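Local coordinates for beta-lactamase (Mycobacterium tuberculosis, PDB 4WHI), which probably belongs to the penicillin-binding protein and beta-lactamase family, through a C-terminal antiparallel beta domain whose own role is unknown, at residues 42-47 with 63-68. Residues are numbered along the deposited sequence; the frame is centred on the assembly and turned at random.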
loop_
_atom_site.group_PDB
_atom_site.type_symbol
_atom_site.label_atom_id
_atom_site.label_comp_id
_atom_site.label_asym_id
_atom_site.label_seq_id
_atom_site.Cartn_x
_atom_site.Cartn_y
_atom_site.Cartn_z
ATOM N N LEU A 42 -8.346 4.288 -2.575
ATOM C CA LEU A 42 -7.403 3.407 -3.254
ATOM C C LEU A 42 -7.383 2.062 -2.526
ATOM O O LEU A 42 -7.418 2.009 -1.289
ATOM C CB LEU A 42 -5.982 3.978 -3.285
ATOM C CG LEU A 42 -5.615 5.076 -4.274
ATOM C CD1 LEU A 42 -4.150 5.444 -4.086
ATOM C CD2 LEU A 42 -5.867 4.653 -5.710
ATOM N N ARG A 43 -7.344 0.989 -3.302
ATOM C CA ARG A 43 -7.234 -0.369 -2.774
ATOM C C ARG A 43 -6.065 -1.090 -3.433
ATOM O O ARG A 43 -5.750 -0.840 -4.596
ATOM C CB ARG A 43 -8.508 -1.170 -3.041
ATOM C CG ARG A 43 -9.803 -0.487 -2.606
ATOM C CD ARG A 43 -10.490 0.245 -3.755
ATOM N NE ARG A 43 -10.762 -0.683 -4.842
ATOM C CZ ARG A 43 -11.804 -1.512 -4.897
ATOM N NH1 ARG A 43 -12.738 -1.501 -3.951
ATOM N NH2 ARG A 43 -11.919 -2.344 -5.916
ATOM N N LEU A 44 -5.441 -1.982 -2.666
ATOM C CA LEU A 44 -4.345 -2.824 -3.119
ATOM C C LEU A 44 -4.801 -4.284 -3.082
ATOM O O LEU A 44 -5.202 -4.775 -2.022
ATOM C CB LEU A 44 -3.147 -2.636 -2.186
ATOM C CG LEU A 44 -1.958 -3.583 -2.313
ATOM C CD1 LEU A 44 -1.289 -3.396 -3.663
ATOM C CD2 LEU A 44 -0.961 -3.326 -1.193
ATOM N N SER A 45 -4.760 -4.960 -4.229
ATOM C CA SER A 45 -5.099 -6.387 -4.318
ATOM C C SER A 45 -3.861 -7.221 -4.648
ATOM O O SER A 45 -3.117 -6.898 -5.575
ATOM C CB SER A 45 -6.165 -6.631 -5.383
ATOM O OG SER A 45 -7.353 -5.923 -5.097
ATOM N N LEU A 46 -3.657 -8.297 -3.890
ATOM C CA LEU A 46 -2.497 -9.170 -4.049
ATOM C C LEU A 46 -2.917 -10.636 -4.101
ATOM O O LEU A 46 -3.830 -11.050 -3.402
ATOM C CB LEU A 46 -1.552 -8.990 -2.873
ATOM C CG LEU A 46 -0.916 -7.617 -2.699
ATOM C CD1 LEU A 46 -0.518 -7.409 -1.244
ATOM C CD2 LEU A 46 0.270 -7.482 -3.636
ATOM N N GLY A 47 -2.228 -11.415 -4.926
ATOM C CA GLY A 47 -2.407 -12.858 -4.961
ATOM C C GLY A 47 -3.520 -13.313 -5.884
ATOM O O GLY A 47 -4.359 -12.511 -6.293
ATOM N N PHE A 63 1.566 5.377 1.157
ATOM C CA PHE A 63 0.324 4.968 1.780
ATOM C C PHE A 63 0.626 3.808 2.723
ATOM O O PHE A 63 1.733 3.251 2.720
ATOM C CB PHE A 63 -0.673 4.509 0.703
ATOM C CG PHE A 63 -1.138 5.611 -0.206
ATOM C CD1 PHE A 63 -0.310 6.091 -1.216
ATOM C CD2 PHE A 63 -2.406 6.169 -0.061
ATOM C CE1 PHE A 63 -0.736 7.109 -2.054
ATOM C CE2 PHE A 63 -2.833 7.192 -0.907
ATOM C CZ PHE A 63 -1.994 7.657 -1.897
ATOM N N THR A 64 -0.350 3.441 3.541
ATOM C CA THR A 64 -0.225 2.248 4.362
ATOM C C THR A 64 -1.452 1.367 4.231
ATOM O O THR A 64 -2.533 1.816 3.823
ATOM C CB THR A 64 -0.011 2.576 5.855
ATOM O OG1 THR A 64 -1.126 3.319 6.343
ATOM C CG2 THR A 64 1.302 3.357 6.099
ATOM N N PHE A 65 -1.269 0.101 4.579
ATOM C CA PHE A 65 -2.383 -0.802 4.767
ATOM C C PHE A 65 -2.190 -1.577 6.069
ATOM O O PHE A 65 -1.089 -1.605 6.641
ATOM C CB PHE A 65 -2.572 -1.725 3.560
ATOM C CG PHE A 65 -1.377 -2.577 3.231
ATOM C CD1 PHE A 65 -0.317 -2.067 2.490
ATOM C CD2 PHE A 65 -1.332 -3.911 3.616
ATOM C CE1 PHE A 65 0.777 -2.854 2.174
ATOM C CE2 PHE A 65 -0.240 -4.705 3.297
ATOM C CZ PHE A 65 0.815 -4.177 2.576
ATOM N N THR A 66 -3.274 -2.169 6.554
ATOM C CA THR A 66 -3.239 -2.931 7.802
ATOM C C THR A 66 -3.392 -4.413 7.480
ATOM O O THR A 66 -4.234 -4.798 6.668
ATOM C CB THR A 66 -4.328 -2.464 8.792
ATOM O OG1 THR A 66 -5.597 -2.402 8.130
ATOM C CG2 THR A 66 -3.997 -1.077 9.348
ATOM N N LEU A 67 -2.567 -5.238 8.120
ATOM C CA LEU A 67 -2.497 -6.650 7.789
ATOM C C LEU A 67 -3.754 -7.388 8.243
ATOM O O LEU A 67 -4.430 -6.968 9.180
ATOM C CB LEU A 67 -1.232 -7.276 8.382
ATOM C CG LEU A 67 0.087 -6.647 7.900
ATOM C CD1 LEU A 67 1.279 -7.411 8.459
ATOM C CD2 LEU A 67 0.152 -6.595 6.380
ATOM N N SER A 68 -4.062 -8.475 7.543
ATOM C CA SER A 68 -5.301 -9.215 7.738
ATOM C C SER A 68 -5.245 -10.102 8.979
ATOM O O SER A 68 -4.176 -10.326 9.557
ATOM C CB SER A 68 -5.603 -10.070 6.512
ATOM O OG SER A 68 -4.899 -11.296 6.556
#
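Leu42 and Leu44 each lay a single methyl over the face of a phenylalanine, Phe63 and Phe65 respectively, in two CH-pi contacts. CD1 of Leu42 stands 4.2 Å from the centroid of the Phe63 ring and is displaced toward the CE2-CZ side of the ring, with Phe63 CZ at 3.8 Å. In the second pair CD2 of Leu44 lies 25° off the normal of the Phe65 ring, over the face but displaced toward the rim at CD1 and CE1, with Phe65 CE1 3.8 Å away. The leucines reach their rings by different rotations: CG of Leu42 sits beside the backbone N (chi1 -78°), whereas that of Leu44 is anti to it (chi1 170°).

No hydrogen bond joins the two segments. Strands 41-46 and 62-66 are second neighbours in a curved antiparallel meander, separated by strand 51-59, whose Leu55 and Phe53 make backbone hydrogen bonds to Leu42 and Leu44 respectively. The curvature brings the inward-pointing side chains of both strands together on the concave, buried side, while Arg43 and Ser45 turn the other way, Arg43 NE hydrogen-bonded to Thr36 OG1 and Ser45 OG to Thr52 OG1.

Further aromatic contacts surround the phenylalanines: Tyr21 and His57 meet Phe63 edge-to-face, and Phe53 packs its ring against Phe65.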